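Local coordinates for putative NADPH-dependent oxidoreductase (Desulfitobacterium hafniense DCB-2, PDB 3DB2), which probably catalyses an NAD(P)-dependent oxidation or reduction, as a putative dehydrogenase with a Rossmann-type nucleotide-binding domain and a GFO/IDH/MocA C-terminal domain, at residues C[266-271]-C[295-300]; C[85-90]-C[111-116]; C[176-181]-C[233-238]. All blocks are in the same frame, centred on the assembly; numbering follows the deposited sequence.

Interaction 1. Residues C[266-271]-C[295-300]; sequences VTDEHS and VDFESV. With GOL (glycerol), chain E.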
ATOM      1  N   VAL C 266      -3.923 -12.267 -24.650  1.00 20.59           N
ATOM      2  CA  VAL C 266      -3.082 -13.048 -23.752  1.00 21.77           C
ATOM      3  C   VAL C 266      -2.597 -12.301 -22.513  1.00 22.31           C
ATOM      4  O   VAL C 266      -1.767 -12.761 -21.722  1.00 19.47           O
ATOM      5  CB  VAL C 266      -1.843 -13.597 -24.513  1.00 24.17           C
ATOM      6  CG1 VAL C 266      -2.243 -14.680 -25.496  1.00 29.17           C
ATOM      7  CG2 VAL C 266      -1.097 -12.489 -25.242  1.00 33.22           C
ATOM      8  N   THR C 267      -3.093 -11.094 -22.290  1.00 19.10           N
ATOM      9  CA  THR C 267      -2.696 -10.276 -21.152  1.00 19.13           C
ATOM     10  C   THR C 267      -2.869 -11.031 -19.826  1.00 19.12           C
ATOM     11  O   THR C 267      -1.972 -11.002 -18.987  1.00 20.29           O
ATOM     12  CB  THR C 267      -3.540  -9.004 -21.060  1.00 18.72           C
ATOM     13  OG1 THR C 267      -3.262  -8.243 -22.245  1.00 18.04           O
ATOM     14  CG2 THR C 267      -3.137  -8.100 -19.895  1.00 12.99           C
ATOM     15  N   ASP C 268      -4.016 -11.698 -19.686  1.00 19.82           N
ATOM     16  CA  ASP C 268      -4.240 -12.447 -18.444  1.00 21.32           C
ATOM     17  C   ASP C 268      -3.209 -13.534 -18.175  1.00 22.83           C
ATOM     18  O   ASP C 268      -2.998 -13.938 -17.025  1.00 19.26           O
ATOM     19  CB  ASP C 268      -5.612 -13.088 -18.490  1.00 19.38           C
ATOM     20  CG  ASP C 268      -6.764 -12.198 -18.078  1.00 25.67           C
ATOM     21  OD1 ASP C 268      -6.703 -11.621 -16.971  1.00 23.96           O
ATOM     22  OD2 ASP C 268      -7.751 -12.053 -18.843  1.00 21.10           O
ATOM     23  N   GLU C 269      -2.567 -14.062 -19.215  1.00 23.88           N
ATOM     24  CA  GLU C 269      -1.600 -15.134 -19.027  1.00 19.92           C
ATOM     25  C   GLU C 269      -0.312 -14.596 -18.414  1.00 18.93           C
ATOM     26  O   GLU C 269       0.465 -15.387 -17.879  1.00 23.37           O
ATOM     27  CB  GLU C 269      -1.242 -15.828 -20.351  1.00 22.07           C
ATOM     28  CG  GLU C 269      -2.427 -16.528 -20.986  1.00 25.05           C
ATOM     29  CD  GLU C 269      -2.066 -17.302 -22.245  1.00 32.92           C
ATOM     30  OE1 GLU C 269      -0.931 -17.824 -22.343  1.00 46.33           O
ATOM     31  OE2 GLU C 269      -2.921 -17.398 -23.149  1.00 38.93           O
ATOM     32  N   HIS C 270      -0.124 -13.287 -18.491  1.00 13.96           N
ATOM     33  CA  HIS C 270       1.040 -12.645 -17.891  1.00 21.61           C
ATOM     34  C   HIS C 270       0.669 -11.949 -16.580  1.00 19.24           C
ATOM     35  O   HIS C 270       1.095 -10.838 -16.261  1.00 22.14           O
ATOM     36  CB  HIS C 270       1.671 -11.711 -18.922  1.00 19.61           C
ATOM     37  CG  HIS C 270       2.042 -12.573 -20.111  1.00 25.82           C
ATOM     38  ND1 HIS C 270       3.328 -13.009 -20.313  1.00 31.89           N
ATOM     39  CD2 HIS C 270       1.310 -13.093 -21.119  1.00 26.35           C
ATOM     40  CE1 HIS C 270       3.383 -13.754 -21.409  1.00 30.91           C
ATOM     41  NE2 HIS C 270       2.172 -13.815 -21.929  1.00 28.23           N
ATOM     42  N   SER C 271      -0.149 -12.672 -15.809  1.00 19.12           N
ATOM     43  CA  SER C 271      -0.565 -12.205 -14.477  1.00 17.77           C
ATOM     44  C   SER C 271      -0.623 -13.409 -13.545  1.00 20.18           C
ATOM     45  O   SER C 271      -0.644 -14.549 -14.003  1.00 20.87           O
ATOM     46  CB  SER C 271      -1.895 -11.471 -14.565  1.00 14.30           C
ATOM     47  OG  SER C 271      -3.001 -12.326 -14.790  1.00 20.07           O
ATOM     48  N   VAL C 295      -4.550 -19.188  -8.114  1.00 24.70           N
ATOM     49  CA  VAL C 295      -5.915 -19.089  -8.604  1.00 17.41           C
ATOM     50  C   VAL C 295      -5.831 -18.942 -10.122  1.00 26.32           C
ATOM     51  O   VAL C 295      -5.257 -17.953 -10.592  1.00 26.73           O
ATOM     52  CB  VAL C 295      -6.728 -17.928  -8.020  1.00 19.57           C
ATOM     53  CG1 VAL C 295      -8.149 -17.914  -8.550  1.00 21.33           C
ATOM     54  CG2 VAL C 295      -6.755 -18.005  -6.499  1.00 19.48           C
ATOM     55  N   ASP C 296      -6.374 -19.933 -10.821  1.00 23.96           N
ATOM     56  CA  ASP C 296      -6.397 -19.818 -12.302  1.00 23.45           C
ATOM     57  C   ASP C 296      -7.783 -19.397 -12.760  1.00 20.80           C
ATOM     58  O   ASP C 296      -8.760 -19.503 -12.023  1.00 24.59           O
ATOM     59  CB  ASP C 296      -5.891 -21.105 -12.934  1.00 24.65           C
ATOM     60  CG  ASP C 296      -4.398 -21.247 -12.686  1.00 31.48           C
ATOM     61  OD1 ASP C 296      -3.619 -20.401 -13.182  1.00 41.51           O
ATOM     62  OD2 ASP C 296      -3.968 -22.165 -11.960  1.00 33.51           O
ATOM     63  N   PHE C 297      -7.873 -18.864 -13.977  1.00 18.42           N
ATOM     64  CA  PHE C 297      -9.030 -18.207 -14.535  1.00 18.27           C
ATOM     65  C   PHE C 297      -8.892 -18.106 -16.060  1.00 24.83           C
ATOM     66  O   PHE C 297      -7.775 -18.097 -16.602  1.00 20.98           O
ATOM     67  CB  PHE C 297      -9.245 -16.795 -13.939  1.00 23.62           C
ATOM     68  CG  PHE C 297      -7.969 -15.966 -13.942  1.00 23.42           C
ATOM     69  CD1 PHE C 297      -7.562 -15.269 -15.070  1.00 22.53           C
ATOM     70  CD2 PHE C 297      -7.174 -15.899 -12.812  1.00 19.96           C
ATOM     71  CE1 PHE C 297      -6.391 -14.555 -15.060  1.00 18.55           C
ATOM     72  CE2 PHE C 297      -5.997 -15.191 -12.806  1.00 23.16           C
ATOM     73  CZ  PHE C 297      -5.588 -14.516 -13.943  1.00 22.84           C
ATOM     74  N   GLU C 298     -10.004 -18.015 -16.788  1.00 24.33           N
ATOM     75  CA  GLU C 298      -9.903 -17.921 -18.229  1.00 26.08           C
ATOM     76  C   GLU C 298      -9.456 -16.504 -18.608  1.00 24.50           C
ATOM     77  O   GLU C 298      -9.759 -15.531 -17.916  1.00 26.36           O
ATOM     78  CB  GLU C 298     -11.222 -18.187 -18.949  1.00 30.28           C
ATOM     79  CG  GLU C 298     -11.771 -19.598 -18.819  1.00 37.62           C
ATOM     80  CD  GLU C 298     -10.798 -20.666 -19.282  1.00 42.23           C
ATOM     81  OE1 GLU C 298     -10.517 -20.751 -20.495  1.00 44.48           O
ATOM     82  OE2 GLU C 298     -10.335 -21.435 -18.405  1.00 46.79           O
ATOM     83  N   SER C 299      -8.767 -16.425 -19.727  1.00 24.76           N
ATOM     84  CA  SER C 299      -8.338 -15.156 -20.305  1.00 22.39           C
ATOM     85  C   SER C 299      -9.534 -14.495 -20.980  1.00 22.20           C
ATOM     86  O   SER C 299     -10.401 -15.208 -21.465  1.00 23.06           O
ATOM     87  CB  SER C 299      -7.228 -15.369 -21.333  1.00 20.78           C
ATOM     88  OG  SER C 299      -6.060 -15.880 -20.717  1.00 26.12           O
ATOM     89  N   VAL C 300      -9.519 -13.168 -21.021  1.00 20.05           N
ATOM     90  CA  VAL C 300     -10.484 -12.327 -21.692  1.00 17.72           C
ATOM     91  C   VAL C 300      -9.703 -11.277 -22.471  1.00 19.11           C
ATOM     92  O   VAL C 300      -8.821 -10.638 -21.860  1.00 16.57           O
ATOM     93  CB  VAL C 300     -11.415 -11.603 -20.692  1.00 19.51           C
ATOM     94  CG1 VAL C 300     -12.420 -10.707 -21.389  1.00 20.49           C
ATOM     95  CG2 VAL C 300     -12.108 -12.621 -19.814  1.00 20.31           C
TER
HETATM   96  C1  GOL E 355      -2.686 -16.700 -16.260  1.00 41.90           C
HETATM   97  O1  GOL E 355      -3.516 -17.425 -17.135  1.00 31.91           O
HETATM   98  C2  GOL E 355      -2.856 -17.308 -14.890  1.00 42.26           C
HETATM   99  O2  GOL E 355      -2.028 -16.687 -13.945  1.00 27.66           O
HETATM  100  C3  GOL E 355      -4.373 -17.519 -14.572  1.00 38.59           C
HETATM  101  O3  GOL E 355      -4.970 -18.760 -15.041  1.00 27.44           O
HETATM  102  O   HOH W   1      -6.084 -11.498 -21.577  1.00 21.56           O

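Interaction 2. Residues C[85-90]-C[111-116]; sequences QCARSG and QVIKET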
ATOM      1  N   GLN C  85     -19.674  16.415 -31.318  1.00 21.82           N
ATOM      2  CA  GLN C  85     -19.923  16.391 -32.756  1.00 21.46           C
ATOM      3  C   GLN C  85     -20.424  15.045 -33.219  1.00 21.02           C
ATOM      4  O   GLN C  85     -21.380  14.935 -34.007  1.00 25.63           O
ATOM      5  CB  GLN C  85     -18.663  16.794 -33.520  1.00 23.79           C
ATOM      6  CG  GLN C  85     -18.985  17.170 -34.968  1.00 28.98           C
ATOM      7  CD  GLN C  85     -17.809  17.443 -35.858  1.00 25.19           C
ATOM      8  OE1 GLN C  85     -16.643  17.391 -35.466  1.00 37.11           O
ATOM      9  NE2 GLN C  85     -18.082  17.754 -37.117  1.00 35.26           N
ATOM     10  N   CYS C  86     -19.851  13.941 -32.722  1.00 22.56           N
ATOM     11  CA  CYS C  86     -20.319  12.629 -33.199  1.00 19.70           C
ATOM     12  C   CYS C  86     -21.692  12.277 -32.654  1.00 19.02           C
ATOM     13  O   CYS C  86     -22.564  11.808 -33.362  1.00 19.70           O
ATOM     14  CB  CYS C  86     -19.319  11.539 -32.817  1.00 19.83           C
ATOM     15  SG  CYS C  86     -17.699  11.774 -33.538  1.00 21.81           S
ATOM     16  N   ALA C  87     -21.920  12.508 -31.352  1.00 19.56           N
ATOM     17  CA  ALA C  87     -23.215  12.176 -30.777  1.00 15.61           C
ATOM     18  C   ALA C  87     -24.329  13.000 -31.405  1.00 17.32           C
ATOM     19  O   ALA C  87     -25.453  12.502 -31.599  1.00 20.25           O
ATOM     20  CB  ALA C  87     -23.152  12.373 -29.261  1.00 18.15           C
ATOM     21  N   ARG C  88     -24.056  14.260 -31.740  1.00 19.83           N
ATOM     22  CA  ARG C  88     -25.130  15.055 -32.351  1.00 25.72           C
ATOM     23  C   ARG C  88     -25.435  14.603 -33.774  1.00 25.16           C
ATOM     24  O   ARG C  88     -26.508  14.969 -34.277  1.00 30.68           O
ATOM     25  CB  ARG C  88     -24.777  16.541 -32.305  1.00 21.43           C
ATOM     26  CG  ARG C  88     -24.429  17.042 -30.926  1.00 32.81           C
ATOM     27  CD  ARG C  88     -23.998  18.497 -30.932  1.00 30.08           C
ATOM     28  NE  ARG C  88     -24.230  19.034 -29.581  1.00 36.51           N
ATOM     29  CZ  ARG C  88     -23.557  19.987 -28.959  1.00 36.58           C
ATOM     30  NH1 ARG C  88     -22.537  20.592 -29.559  1.00 36.18           N
ATOM     31  NH2 ARG C  88     -23.926  20.331 -27.726  1.00 41.42           N
ATOM     32  N   SER C  89     -24.544  13.839 -34.404  1.00 20.66           N
ATOM     33  CA  SER C  89     -24.862  13.213 -35.676  1.00 20.82           C
ATOM     34  C   SER C  89     -25.404  11.802 -35.503  1.00 24.06           C
ATOM     35  O   SER C  89     -25.537  11.031 -36.465  1.00 25.94           O
ATOM     36  CB  SER C  89     -23.656  13.113 -36.613  1.00 24.96           C
ATOM     37  OG  SER C  89     -23.466  14.365 -37.269  1.00 32.85           O
ATOM     38  N   GLY C  90     -25.741  11.422 -34.277  1.00 22.58           N
ATOM     39  CA  GLY C  90     -26.412  10.158 -34.024  1.00 20.29           C
ATOM     40  C   GLY C  90     -25.474   8.983 -33.896  1.00 17.82           C
ATOM     41  O   GLY C  90     -25.919   7.842 -33.836  1.00 17.87           O
ATOM     42  N   GLN C 111     -23.854  15.295 -20.555  1.00 25.47           N
ATOM     43  CA  GLN C 111     -25.041  16.023 -21.014  1.00 27.53           C
ATOM     44  C   GLN C 111     -25.427  15.700 -22.448  1.00 21.31           C
ATOM     45  O   GLN C 111     -26.586  15.445 -22.798  1.00 21.85           O
ATOM     46  CB  GLN C 111     -24.726  17.508 -20.857  1.00 31.04           C
ATOM     47  CG  GLN C 111     -25.729  18.371 -21.614  1.00 43.42           C
ATOM     48  CD  GLN C 111     -26.996  18.634 -20.825  1.00 47.01           C
ATOM     49  OE1 GLN C 111     -27.245  18.009 -19.792  1.00 53.14           O
ATOM     50  NE2 GLN C 111     -27.786  19.576 -21.347  1.00 55.48           N
ATOM     51  N   VAL C 112     -24.412  15.697 -23.323  1.00 20.99           N
ATOM     52  CA  VAL C 112     -24.725  15.401 -24.747  1.00 21.62           C
ATOM     53  C   VAL C 112     -25.151  13.971 -24.952  1.00 18.48           C
ATOM     54  O   VAL C 112     -25.936  13.683 -25.862  1.00 21.27           O
ATOM     55  CB  VAL C 112     -23.530  15.808 -25.623  1.00 24.21           C
ATOM     56  CG1 VAL C 112     -22.413  14.767 -25.593  1.00 23.86           C
ATOM     57  CG2 VAL C 112     -23.964  16.055 -27.076  1.00 34.40           C
ATOM     58  N   ILE C 113     -24.673  13.019 -24.141  1.00 20.05           N
ATOM     59  CA  ILE C 113     -25.158  11.645 -24.209  1.00 18.88           C
ATOM     60  C   ILE C 113     -26.595  11.577 -23.678  1.00 25.88           C
ATOM     61  O   ILE C 113     -27.452  10.924 -24.274  1.00 26.87           O
ATOM     62  CB  ILE C 113     -24.270  10.671 -23.426  1.00 23.86           C
ATOM     63  CG1 ILE C 113     -22.817  10.625 -23.924  1.00 20.12           C
ATOM     64  CG2 ILE C 113     -24.821   9.247 -23.366  1.00 23.65           C
ATOM     65  CD1 ILE C 113     -22.580  10.377 -25.388  1.00 26.44           C
ATOM     66  N   LYS C 114     -26.869  12.278 -22.579  1.00 25.46           N
ATOM     67  CA  LYS C 114     -28.258  12.358 -22.118  1.00 29.08           C
ATOM     68  C   LYS C 114     -29.150  12.907 -23.227  1.00 29.24           C
ATOM     69  O   LYS C 114     -30.104  12.235 -23.631  1.00 33.98           O
ATOM     70  CB  LYS C 114     -28.309  13.215 -20.842  1.00 31.31           C
ATOM     71  CG  LYS C 114     -27.783  12.509 -19.599  1.00 37.92           C
ATOM     72  CD  LYS C 114     -27.700  13.340 -18.336  1.00 44.03           C
ATOM     73  CE  LYS C 114     -26.959  14.651 -18.502  1.00 50.25           C
ATOM     74  NZ  LYS C 114     -26.868  15.484 -17.261  1.00 51.07           N
ATOM     75  N   GLU C 115     -28.812  14.093 -23.714  1.00 26.29           N
ATOM     76  CA  GLU C 115     -29.514  14.769 -24.790  1.00 32.08           C
ATOM     77  C   GLU C 115     -29.799  13.838 -25.975  1.00 33.28           C
ATOM     78  O   GLU C 115     -30.944  13.606 -26.366  1.00 38.41           O
ATOM     79  CB  GLU C 115     -28.729  15.951 -25.362  1.00 28.99           C
ATOM     80  CG  GLU C 115     -28.994  17.287 -24.726  1.00 38.17           C
ATOM     81  CD  GLU C 115     -27.787  18.206 -24.687  1.00 40.85           C
ATOM     82  OE1 GLU C 115     -26.884  18.059 -25.533  1.00 40.17           O
ATOM     83  OE2 GLU C 115     -27.741  19.098 -23.800  1.00 45.36           O
ATOM     84  N   THR C 116     -28.732  13.312 -26.562  1.00 28.27           N
ATOM     85  CA  THR C 116     -28.868  12.554 -27.810  1.00 24.92           C
ATOM     86  C   THR C 116     -29.345  11.133 -27.611  1.00 25.88           C
ATOM     87  O   THR C 116     -29.956  10.543 -28.516  1.00 32.48           O
ATOM     88  CB  THR C 116     -27.516  12.610 -28.538  1.00 24.55           C
ATOM     89  OG1 THR C 116     -26.518  12.017 -27.717  1.00 24.22           O
ATOM     90  CG2 THR C 116     -27.056  14.067 -28.702  1.00 24.08           C
TER
HETATM   91  O   HOH W   2     -26.756  18.091 -27.949  1.00 33.28           O
HETATM   92  O   HOH W   3     -25.059  19.746 -25.421  1.00 43.57           O

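Interaction 3. Residues C[176-181]-C[233-238]; sequences GGPLTQ and TNWACP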
ATOM      1  N   GLY C 176      -2.070  15.111 -11.456  1.00 16.61           N
ATOM      2  CA  GLY C 176      -1.407  14.247 -10.503  1.00 18.42           C
ATOM      3  C   GLY C 176      -0.378  13.375 -11.171  1.00 18.53           C
ATOM      4  O   GLY C 176       0.099  12.372 -10.627  1.00 21.20           O
ATOM      5  N   GLY C 177       0.022  13.728 -12.399  1.00 18.93           N
ATOM      6  CA  GLY C 177       1.027  12.944 -13.104  1.00 17.37           C
ATOM      7  C   GLY C 177       0.556  11.535 -13.418  1.00 17.43           C
ATOM      8  O   GLY C 177      -0.412  11.368 -14.171  1.00 20.39           O
ATOM      9  N   PRO C 178       1.210  10.523 -12.857  1.00 17.37           N
ATOM     10  CA  PRO C 178       0.784   9.147 -13.091  1.00 16.82           C
ATOM     11  C   PRO C 178      -0.619   8.911 -12.538  1.00 15.43           C
ATOM     12  O   PRO C 178      -1.286   7.936 -12.926  1.00 18.36           O
ATOM     13  CB  PRO C 178       1.861   8.306 -12.391  1.00 17.09           C
ATOM     14  CG  PRO C 178       2.373   9.216 -11.306  1.00 15.62           C
ATOM     15  CD  PRO C 178       2.380  10.579 -11.955  1.00 17.70           C
ATOM     16  N   LEU C 179      -1.100   9.770 -11.650  1.00 18.22           N
ATOM     17  CA  LEU C 179      -2.457   9.517 -11.115  1.00 17.01           C
ATOM     18  C   LEU C 179      -3.513   9.449 -12.206  1.00 17.03           C
ATOM     19  O   LEU C 179      -4.440   8.627 -12.176  1.00 17.39           O
ATOM     20  CB  LEU C 179      -2.797  10.635 -10.152  1.00 18.31           C
ATOM     21  CG  LEU C 179      -3.963  10.497  -9.195  1.00 19.63           C
ATOM     22  CD1 LEU C 179      -3.992   9.098  -8.599  1.00 25.37           C
ATOM     23  CD2 LEU C 179      -3.857  11.600  -8.155  1.00 24.67           C
ATOM     24  N   THR C 180      -3.383  10.327 -13.217  1.00 19.35           N
ATOM     25  CA  THR C 180      -4.294  10.240 -14.364  1.00 18.70           C
ATOM     26  C   THR C 180      -3.979   9.075 -15.279  1.00 19.10           C
ATOM     27  O   THR C 180      -4.812   8.191 -15.486  1.00 25.68           O
ATOM     28  CB  THR C 180      -4.237  11.554 -15.174  1.00 18.05           C
ATOM     29  OG1 THR C 180      -4.781  12.632 -14.399  1.00 21.69           O
ATOM     30  CG2 THR C 180      -5.096  11.438 -16.411  1.00 23.97           C
ATOM     31  N   GLN C 181      -2.784   9.026 -15.846  1.00 22.84           N
ATOM     32  CA  GLN C 181      -2.415   8.082 -16.881  1.00 23.46           C
ATOM     33  C   GLN C 181      -2.466   6.636 -16.388  1.00 23.48           C
ATOM     34  O   GLN C 181      -2.877   5.747 -17.137  1.00 30.16           O
ATOM     35  CB  GLN C 181      -0.998   8.328 -17.413  1.00 24.33           C
ATOM     36  CG  GLN C 181      -0.775   9.462 -18.368  1.00 37.19           C
ATOM     37  CD  GLN C 181      -2.052  10.120 -18.864  1.00 44.67           C
ATOM     38  OE1 GLN C 181      -2.627   9.727 -19.882  1.00 41.98           O
ATOM     39  NE2 GLN C 181      -2.475  11.145 -18.119  1.00 44.86           N
ATOM     40  N   THR C 233       0.776   5.513  -7.105  1.00 14.87           N
ATOM     41  CA  THR C 233       1.034   5.782  -8.529  1.00 13.54           C
ATOM     42  C   THR C 233       2.415   6.428  -8.601  1.00 16.32           C
ATOM     43  O   THR C 233       2.698   7.370  -7.857  1.00 15.78           O
ATOM     44  CB  THR C 233      -0.019   6.672  -9.195  1.00 11.39           C
ATOM     45  OG1 THR C 233      -0.301   7.815  -8.384  1.00 14.28           O
ATOM     46  CG2 THR C 233      -1.316   5.895  -9.381  1.00 16.62           C
ATOM     47  N   ASN C 234       3.316   5.919  -9.418  1.00 14.66           N
ATOM     48  CA  ASN C 234       4.715   6.298  -9.315  1.00 13.43           C
ATOM     49  C   ASN C 234       5.328   6.290 -10.707  1.00 20.53           C
ATOM     50  O   ASN C 234       5.096   5.300 -11.413  1.00 20.32           O
ATOM     51  CB  ASN C 234       5.315   5.278  -8.335  1.00 18.58           C
ATOM     52  CG  ASN C 234       6.701   5.659  -7.871  1.00 18.80           C
ATOM     53  OD1 ASN C 234       7.460   6.061  -8.746  1.00 21.11           O
ATOM     54  ND2 ASN C 234       6.980   5.517  -6.570  1.00 19.82           N
ATOM     55  N   TRP C 235       6.039   7.343 -11.069  1.00 17.75           N
ATOM     56  CA  TRP C 235       6.654   7.426 -12.405  1.00 16.40           C
ATOM     57  C   TRP C 235       8.167   7.349 -12.302  1.00 19.39           C
ATOM     58  O   TRP C 235       8.879   7.779 -13.195  1.00 20.09           O
ATOM     59  CB  TRP C 235       6.198   8.701 -13.138  1.00 15.60           C
ATOM     60  CG  TRP C 235       5.126   8.507 -14.169  1.00 18.77           C
ATOM     61  CD1 TRP C 235       4.652   7.338 -14.709  1.00 18.54           C
ATOM     62  CD2 TRP C 235       4.363   9.548 -14.814  1.00 19.06           C
ATOM     63  NE1 TRP C 235       3.678   7.578 -15.608  1.00 20.76           N
ATOM     64  CE2 TRP C 235       3.467   8.932 -15.710  1.00 21.18           C
ATOM     65  CE3 TRP C 235       4.326  10.944 -14.749  1.00 18.81           C
ATOM     66  CZ2 TRP C 235       2.561   9.615 -16.518  1.00 21.03           C
ATOM     67  CZ3 TRP C 235       3.423  11.614 -15.552  1.00 19.31           C
ATOM     68  CH2 TRP C 235       2.545  10.977 -16.429  1.00 22.54           C
ATOM     69  N   ALA C 236       8.647   6.831 -11.175  1.00 17.63           N
ATOM     70  CA  ALA C 236      10.060   6.876 -10.807  1.00 19.06           C
ATOM     71  C   ALA C 236      10.645   5.524 -10.457  1.00 16.24           C
ATOM     72  O   ALA C 236      11.635   5.498  -9.712  1.00 16.98           O
ATOM     73  CB  ALA C 236      10.181   7.837  -9.616  1.00 29.27           C
ATOM     74  N   CYS C 237      10.029   4.437 -10.957  1.00 15.62           N
ATOM     75  CA  CYS C 237      10.536   3.102 -10.680  1.00 17.59           C
ATOM     76  C   CYS C 237      10.138   2.063 -11.713  1.00 18.18           C
ATOM     77  O   CYS C 237       9.266   2.250 -12.549  1.00 18.48           O
ATOM     78  CB  CYS C 237      10.057   2.668  -9.271  1.00 19.52           C
ATOM     79  SG  CYS C 237       8.240   2.572  -9.174  1.00 19.90           S
ATOM     80  N   PRO C 238      10.786   0.901 -11.718  1.00 20.76           N
ATOM     81  CA  PRO C 238      10.356  -0.154 -12.637  1.00 18.78           C
ATOM     82  C   PRO C 238       8.878  -0.516 -12.505  1.00 22.37           C
ATOM     83  O   PRO C 238       8.281  -0.335 -11.434  1.00 20.08           O
ATOM     84  CB  PRO C 238      11.217  -1.336 -12.240  1.00 16.67           C
ATOM     85  CG  PRO C 238      12.469  -0.684 -11.733  1.00 22.12           C
ATOM     86  CD  PRO C 238      11.972   0.506 -10.931  1.00 19.19           C
TER

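Interaction 1. Residues C[266-271]-C[295-300]
Asp268 meets Phe297, Ser299 and Val300 where two loops at one end of the large mixed sheet come together: 266-271 runs through a short 3-10 turn into strand 271-278, while the loop 295-300 links the neighbouring antiparallel strand 290-295 to helix 302-316. Just before the turn, Thr267 OG1 is bonded to Trp260 O and His302 NE2. Asp268 OD2 takes the backbone N-H of Val300 at 3.0 Å, on the anti lone pair and with an N-H...O angle of 154°. The same oxygen also accepts from Gly130 N, and OD1 accepts from Ala131 N, so three backbone N-H groups grip this buried carboxylate and would probably stabilise its negative charge. A water accepts from Asp268 N and probably donates to Val300 O. Asp268 OD1 comes obliquely to within 3.5 Å of Phe297 CE1, carboxylate and ring planes 74° apart, with Asp268 CB in plane at the ring edge. Glu269 CG lies 3.7 Å from Ser299 OG. Phe297 CG stands between its backbone N and carbonyl carbon (chi1 49°), which brings the end of the ring to Ser271, whose OG lies at the edge, 3.5 Å from Phe297 CZ. A glycerol, probably from the crystallisation liquor, lies beside the two loops: its C3 is over one face of Phe297, while its O3 accepts from Phe297 N at 3.1 Å and donates to Asp296 OD1 at 2.8 Å.

Interaction 2. Residues C[85-90]-C[111-116]
Two neighbouring helices of the Rossmann-fold domain, 79-88 and 103-116, meet here near their C-terminal ends, with Ala87 and Arg88 set against Val112, Glu115 and Thr116. Ala87 points its methyl at the second helix, and CB lies 4.4 Å from both Val112 CG2 and Ile113 CD1. Consistent with its small size, the backbones run close, the CA atoms of Arg88 and Thr116 being 6.4 Å apart. Thr116 rests its CG2 3.7 Å from Ala87 O; with OG1 between the backbone N and the carbonyl carbon (chi1 61°), its hydroxyl donates to Val112 O at 2.6 Å, a carbonyl that also receives the backbone N-H of Thr116. The hydroxyl thus spends its proton within its own helix and meets Ala87 CB by packing alone. Arg88, extended from CG to NE, crosses the Val112 side chain at about a right angle, with NE 3.9 Å from Val112 CG2. Its guanidinium edge faces Glu115, but NH2 and OE1 stay 4.3 Å apart, beyond a salt bridge. A water lies between Arg88 NE and Glu115 OE1, modelled too close to OE1 to be certain; it probably links the charges at the exposed rim. Gly90 closes the first helix as the C' residue of a Schellman motif. Beneath the contact, Ile113 reaches Ile93 of strand 92-96 and touches Val118 beside Ala87, while Cys86 and Gln85 lean on helix 58-62.

Interaction 3. Residues C[176-181]-C[233-238]
The indole of Trp235 carries Gly177 and Pro178 on one face and Gln181 at its edge. Pro178 CB sits 3.5 Å from the centroid of the five-membered ring and only 2° off its normal, a CH-pi contact, while Pro178 CD lies 3.4 Å from Trp235 CE3, above the CE3-CD2 rim of the six-membered ring. Farther out, the carbonyl carbon of Gly177 lies 3.6 Å from CZ3. At the edge Gln181 CG touches CZ2 at 3.8 Å, and the amide plane is turned 36° from the indole. Trp235 chi1 is -101°, away from a staggered position, and in this rotation the indole lies against the start of helix 178-181, where Gly177 is the N-cap residue. With the indole cut back to an alanine, the Pro178 ring and the Gly177 backbone would probably lose their aromatic cover, opening a gap beside Gln181. Pro178 CG also packs on the strand backbone, 3.9 Å from Thr233 C. Thr233 OG1 comes 3.9 Å from Leu179 CD1, although its polar partner is Asn217 ND2 on strand 216-223, an amide that also donates to Gly176 O and so links both segments. Asn234 turns away from the helix: OD1 closes an Asx turn by accepting from Ala236 N, and ND2 donates to Ser148 OG of the second subunit. Here a short helix packs on the end of sheet strand 228-234 in the GFO/IDH/MocA C-terminal domain, whose open-faced sheet commonly pairs subunits, and the strand end joins helix packing to the dimer contact.

Overall arrangement
Interaction 3 is the buried contact of the three, interaction 2 is partly buried, and interaction 1 lies at the surface. The chemistry follows: aromatic-proline packing in interaction 3, a small apolar centre with a probably water-linked charged rim in interaction 2, and a carboxylate held by backbone N-H groups in interaction 1. Interactions 1 and 3 both belong to the large mixed sheet, one where the edge strand 290-295 and its neighbour 271-278 meet their loops, the other at the end of strand 228-234; their centres are 25 Å apart. Interaction 2 joins helices of the Rossmann domain, with its centre 33 Å from that of interaction 3. Only interaction 3 reaches the second subunit.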